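Local coordinates for NADB-Rossmann Superfamily protein (PDB 3LEC) that probably methylates N1 of adenine 22 in tRNA, as its family of Rossmann-fold methyltransferases does, and carries a bound zinc ion, at residues R24-G29 against N80-F85; F141-E146 against L159-G164. All coordinates share one frame; numbering follows the deposited sequence.

Contact 1: residues R24-G29 against N80-F85; sequences RLLDVG and NGLSAF
L26 and V28, alternate residues on one face of the parallel strand 23-28 of a Rossmann-like sheet, pack against the turn at 80-85 that follows edge strand 74-78. The two methyls of L26 divide the work. CD2 lies 3.5 Å from F85 CD2, meeting the ring obliquely, while CD1 reaches A84 CB at 3.7 Å. With CG anti to the backbone N (chi1 164°), the isobutyl group stands out from the strand and runs about at right angles to the phenylalanine side chain. Two residues on, V28 uses both branches: CG2 sits 3.6 Å from CD2 of L82, whose side chain crosses it, and CG1 lies 4.1 Å from the CA of G81. The joint is wholly apolar.

L82 and A84 are presented by the short 3-10 turn 82-84, with G81 before it and F85 after it; S83 N to N80 O and A84 N to G81 O hold the turn, and G81 enters it with positive phi. Behind the first shell, I49 of the neighbouring strand 45-52 touches both L26 and F85, and V28 also touches I94 and I96 of strand 93-99. L82 also packs on L115, and K114 makes a cation-pi contact with the F85 ring. D27 points to the other face of the strand, where its OD1 bonds T95 OG1 and its OD2 bonds S30 OG.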
loop_
_atom_site.group_PDB
_atom_site.type_symbol
_atom_site.label_atom_id
_atom_site.label_comp_id
_atom_site.label_asym_id
_atom_site.label_seq_id
_atom_site.Cartn_x
_atom_site.Cartn_y
_atom_site.Cartn_z
ATOM N N ARG A 24 14.770 5.342 -7.814
ATOM C CA ARG A 24 14.262 5.204 -9.164
ATOM C C ARG A 24 13.035 4.336 -8.951
ATOM O O ARG A 24 13.145 3.196 -8.532
ATOM C CB ARG A 24 15.304 4.538 -10.045
ATOM C CG ARG A 24 16.594 5.316 -10.123
ATOM C CD ARG A 24 17.629 4.631 -11.033
ATOM N NE ARG A 24 17.122 4.413 -12.403
ATOM C CZ ARG A 24 17.154 5.301 -13.394
ATOM N NH1 ARG A 24 17.697 6.498 -13.219
ATOM N NH2 ARG A 24 16.650 4.975 -14.581
ATOM N N LEU A 25 11.869 4.921 -9.196
ATOM C CA LEU A 25 10.597 4.442 -8.656
ATOM C C LEU A 25 9.670 3.999 -9.763
ATOM O O LEU A 25 9.588 4.673 -10.784
ATOM C CB LEU A 25 9.919 5.599 -7.913
ATOM C CG LEU A 25 8.460 5.447 -7.464
ATOM C CD1 LEU A 25 8.365 4.505 -6.303
ATOM C CD2 LEU A 25 7.870 6.802 -7.095
ATOM N N LEU A 26 8.983 2.878 -9.551
ATOM C CA LEU A 26 7.772 2.555 -10.312
ATOM C C LEU A 26 6.531 2.692 -9.426
ATOM O O LEU A 26 6.433 2.054 -8.361
ATOM C CB LEU A 26 7.857 1.150 -10.917
ATOM C CG LEU A 26 6.553 0.503 -11.413
ATOM C CD1 LEU A 26 6.029 1.084 -12.753
ATOM C CD2 LEU A 26 6.675 -0.994 -11.491
ATOM N N ASP A 27 5.581 3.503 -9.900
ATOM C CA ASP A 27 4.273 3.675 -9.239
ATOM C C ASP A 27 3.256 2.909 -10.058
ATOM O O ASP A 27 2.907 3.322 -11.164
ATOM C CB ASP A 27 3.886 5.161 -9.192
ATOM C CG ASP A 27 2.762 5.464 -8.183
ATOM O OD1 ASP A 27 2.432 4.584 -7.359
ATOM O OD2 ASP A 27 2.208 6.595 -8.215
ATOM N N VAL A 28 2.796 1.787 -9.514
ATOM C CA VAL A 28 1.903 0.888 -10.240
ATOM C C VAL A 28 0.469 1.364 -10.112
ATOM O O VAL A 28 -0.047 1.481 -8.996
ATOM C CB VAL A 28 1.982 -0.531 -9.692
ATOM C CG1 VAL A 28 1.124 -1.464 -10.555
ATOM C CG2 VAL A 28 3.412 -0.986 -9.670
ATOM N N GLY A 29 -0.168 1.631 -11.252
ATOM C CA GLY A 29 -1.523 2.185 -11.285
ATOM C C GLY A 29 -1.541 3.556 -10.650
ATOM O O GLY A 29 -2.444 3.893 -9.869
ATOM N N ASN A 80 0.513 -4.062 -18.042
ATOM C CA ASN A 80 -0.088 -4.848 -16.965
ATOM C C ASN A 80 0.835 -4.998 -15.754
ATOM O O ASN A 80 1.885 -5.640 -15.833
ATOM C CB ASN A 80 -0.495 -6.229 -17.499
ATOM N N GLY A 81 0.447 -4.370 -14.647
ATOM C CA GLY A 81 1.203 -4.427 -13.392
ATOM C C GLY A 81 2.676 -4.178 -13.556
ATOM O O GLY A 81 3.099 -3.167 -14.156
ATOM N N LEU A 82 3.468 -5.128 -13.067
ATOM C CA LEU A 82 4.892 -4.917 -12.983
ATOM C C LEU A 82 5.605 -5.009 -14.338
ATOM O O LEU A 82 6.794 -4.801 -14.389
ATOM C CB LEU A 82 5.537 -5.833 -11.946
ATOM C CG LEU A 82 4.929 -5.830 -10.526
ATOM C CD1 LEU A 82 5.937 -6.389 -9.580
ATOM C CD2 LEU A 82 4.478 -4.449 -10.050
ATOM N N SER A 83 4.883 -5.322 -15.416
ATOM C CA SER A 83 5.428 -5.282 -16.781
ATOM C C SER A 83 5.764 -3.844 -17.193
ATOM O O SER A 83 6.394 -3.610 -18.232
ATOM C CB SER A 83 4.424 -5.870 -17.787
ATOM O OG SER A 83 4.257 -7.270 -17.620
ATOM N N ALA A 84 5.317 -2.873 -16.388
ATOM C CA ALA A 84 5.570 -1.457 -16.658
ATOM C C ALA A 84 7.057 -1.107 -16.478
ATOM O O ALA A 84 7.464 0.003 -16.749
ATOM C CB ALA A 84 4.732 -0.586 -15.763
ATOM N N PHE A 85 7.865 -2.038 -15.997
ATOM C CA PHE A 85 9.319 -1.765 -15.959
ATOM C C PHE A 85 10.183 -2.901 -16.481
ATOM O O PHE A 85 9.704 -4.020 -16.656
ATOM C CB PHE A 85 9.802 -1.255 -14.586
ATOM C CG PHE A 85 10.108 -2.347 -13.587
ATOM C CD1 PHE A 85 11.419 -2.602 -13.211
ATOM C CD2 PHE A 85 9.091 -3.092 -13.016
ATOM C CE1 PHE A 85 11.710 -3.606 -12.279
ATOM C CE2 PHE A 85 9.358 -4.086 -12.095
ATOM C CZ PHE A 85 10.678 -4.356 -11.729
#

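Contact 2: residues F141-E146 against L159-G164; sequences FEIVAE and LVVKHG
F141 places CE1 over one face of the H163 imidazole, toward the rim of that ring, 3.5 Å from H163 CE1, at one end of the antiparallel hairpin of strands 141-150 and 155-163. The planes are inclined at 37°, so the pair is oblique. Both rings leave their strands with CG anti to the carbonyl carbon (chi1 -64° and -69°), which lays them side by side. H163 NE2 bonds L115 O, fixing the imidazole from beyond the hairpin. The phenylalanine CB meanwhile touches V161 CG1 at 3.7 Å, and its ring also meets W135.

E142 and K162 exchange two backbone bonds, E142 N to K162 O (2.8 Å) and K162 N to E142 O. Farther along, a classic beta bulge sets two residues, V144 and A145, against the single V160: V144 N donates to V160 O, and V160 N returns to A145 O. The extra residue shifts the register by one; V144 CG2 lies 3.8 Å from V160 CG1, the two side chains crossing. I143, V161 and L159 share the opposite face, packed against helix 129-138; there E146 forms a salt bridge with R133.

The zinc site lies at the same end as the ring pair: D140 and H165 bind the metal, and D140 is joined to G164 by a backbone hydrogen bond. Nearby, the extended E142 side chain is tied to the second strand by one water, which donates to E142 OE2 at 2.6 Å and to H163 O at 2.8 Å.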
loop_
_atom_site.group_PDB
_atom_site.type_symbol
_atom_site.label_atom_id
_atom_site.label_comp_id
_atom_site.label_asym_id
_atom_site.label_seq_id
_atom_site.Cartn_x
_atom_site.Cartn_y
_atom_site.Cartn_z
ATOM N N PHE A 141 9.494 -11.438 2.032
ATOM C CA PHE A 141 9.465 -10.000 2.278
ATOM C C PHE A 141 9.266 -9.690 3.750
ATOM O O PHE A 141 8.693 -10.495 4.490
ATOM C CB PHE A 141 8.418 -9.315 1.400
ATOM C CG PHE A 141 8.725 -9.426 -0.059
ATOM C CD1 PHE A 141 9.611 -8.540 -0.646
ATOM C CD2 PHE A 141 8.138 -10.434 -0.836
ATOM C CE1 PHE A 141 9.942 -8.645 -2.011
ATOM C CE2 PHE A 141 8.457 -10.549 -2.207
ATOM C CZ PHE A 141 9.361 -9.657 -2.786
ATOM N N GLU A 142 9.777 -8.538 4.168
ATOM C CA GLU A 142 9.730 -8.107 5.549
ATOM C C GLU A 142 9.200 -6.673 5.647
ATOM O O GLU A 142 9.642 -5.777 4.932
ATOM C CB GLU A 142 11.120 -8.239 6.198
ATOM C CG GLU A 142 11.204 -7.670 7.614
ATOM C CD GLU A 142 12.527 -7.975 8.302
ATOM O OE1 GLU A 142 12.484 -8.469 9.447
ATOM O OE2 GLU A 142 13.603 -7.714 7.713
ATOM N N ILE A 143 8.230 -6.474 6.528
ATOM C CA ILE A 143 7.727 -5.142 6.839
ATOM C C ILE A 143 8.720 -4.489 7.794
ATOM O O ILE A 143 9.058 -5.082 8.835
ATOM C CB ILE A 143 6.341 -5.226 7.520
ATOM C CG1 ILE A 143 5.328 -5.873 6.562
ATOM C CG2 ILE A 143 5.897 -3.825 7.967
ATOM C CD1 ILE A 143 4.086 -6.409 7.263
ATOM N N VAL A 144 9.193 -3.291 7.448
ATOM C CA VAL A 144 10.187 -2.567 8.277
ATOM C C VAL A 144 9.668 -1.288 8.904
ATOM O O VAL A 144 10.312 -0.723 9.787
ATOM C CB VAL A 144 11.483 -2.257 7.487
ATOM C CG1 VAL A 144 12.166 -3.521 7.112
ATOM C CG2 VAL A 144 11.183 -1.380 6.237
ATOM N N ALA A 145 8.506 -0.831 8.427
ATOM C CA ALA A 145 7.751 0.242 9.043
ATOM C C ALA A 145 6.283 0.173 8.600
ATOM O O ALA A 145 5.968 -0.338 7.495
ATOM C CB ALA A 145 8.356 1.622 8.699
ATOM N N GLU A 146 5.392 0.662 9.467
ATOM C CA GLU A 146 3.973 0.842 9.122
ATOM C C GLU A 146 3.440 2.178 9.628
ATOM O O GLU A 146 3.915 2.708 10.633
ATOM C CB GLU A 146 3.096 -0.299 9.662
ATOM C CG GLU A 146 3.491 -1.686 9.218
ATOM C CD GLU A 146 2.635 -2.755 9.854
ATOM O OE1 GLU A 146 2.570 -2.784 11.108
ATOM O OE2 GLU A 146 2.054 -3.580 9.104
ATOM N N LEU A 159 2.272 0.141 4.449
ATOM C CA LEU A 159 3.307 -0.841 4.780
ATOM C C LEU A 159 4.586 -0.575 4.010
ATOM O O LEU A 159 4.553 -0.469 2.799
ATOM C CB LEU A 159 2.829 -2.253 4.435
ATOM C CG LEU A 159 1.554 -2.828 5.051
ATOM C CD1 LEU A 159 1.402 -4.279 4.676
ATOM C CD2 LEU A 159 1.567 -2.663 6.537
ATOM N N VAL A 160 5.720 -0.510 4.715
ATOM C CA VAL A 160 7.030 -0.300 4.068
ATOM C C VAL A 160 7.749 -1.626 4.130
ATOM O O VAL A 160 7.808 -2.247 5.202
ATOM C CB VAL A 160 7.859 0.770 4.789
ATOM C CG1 VAL A 160 9.176 1.020 4.029
ATOM C CG2 VAL A 160 7.062 2.061 4.906
ATOM N N VAL A 161 8.264 -2.078 2.983
ATOM C CA VAL A 161 8.682 -3.463 2.833
ATOM C C VAL A 161 10.060 -3.529 2.185
ATOM O O VAL A 161 10.385 -2.749 1.293
ATOM C CB VAL A 161 7.668 -4.263 1.927
ATOM C CG1 VAL A 161 8.137 -5.676 1.689
ATOM C CG2 VAL A 161 6.269 -4.296 2.547
ATOM N N LYS A 162 10.879 -4.454 2.658
ATOM C CA LYS A 162 12.120 -4.777 1.964
ATOM C C LYS A 162 12.239 -6.304 1.872
ATOM O O LYS A 162 11.476 -7.023 2.501
ATOM C CB LYS A 162 13.318 -4.162 2.728
ATOM C CG LYS A 162 13.330 -2.599 2.678
ATOM C CD LYS A 162 14.490 -1.924 3.438
ATOM C CE LYS A 162 15.822 -1.984 2.675
ATOM N NZ LYS A 162 15.874 -1.080 1.491
ATOM N N HIS A 163 13.192 -6.810 1.097
ATOM C CA HIS A 163 13.443 -8.254 1.119
ATOM C C HIS A 163 13.863 -8.620 2.535
ATOM O O HIS A 163 14.554 -7.837 3.206
ATOM C CB HIS A 163 14.521 -8.635 0.100
ATOM C CG HIS A 163 14.085 -8.473 -1.325
ATOM N ND1 HIS A 163 13.493 -9.489 -2.044
ATOM C CD2 HIS A 163 14.167 -7.416 -2.169
ATOM C CE1 HIS A 163 13.222 -9.064 -3.266
ATOM N NE2 HIS A 163 13.625 -7.810 -3.367
ATOM N N GLY A 164 13.407 -9.784 2.995
ATOM C CA GLY A 164 13.744 -10.289 4.321
ATOM C C GLY A 164 12.827 -11.422 4.726
ATOM O O GLY A 164 11.692 -11.506 4.261
HETATM O O HOH W 1 14.080 -6.379 5.592
#

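In the fold
Both segments of contact 1 precede those of contact 2 in the chain; the centres are 18 Å apart and even the nearest atoms remain separated by about 8 Å. Both reach the same seven-stranded mixed sheet, ordered 74-78, 45-52, 23-28, 93-99, 120-125, 155-163, 141-150. Contact 1 packs the inner strand 23-28 against the loop after one outermost strand, within the parallel part; contact 2 pairs the last two strands at the other edge, where strand 155-163 runs antiparallel to its neighbours. L115 touches L82 of the first and F141 of the second. This reversed end hairpin is the usual close of a class I methyltransferase sheet, and here it adjoins the zinc.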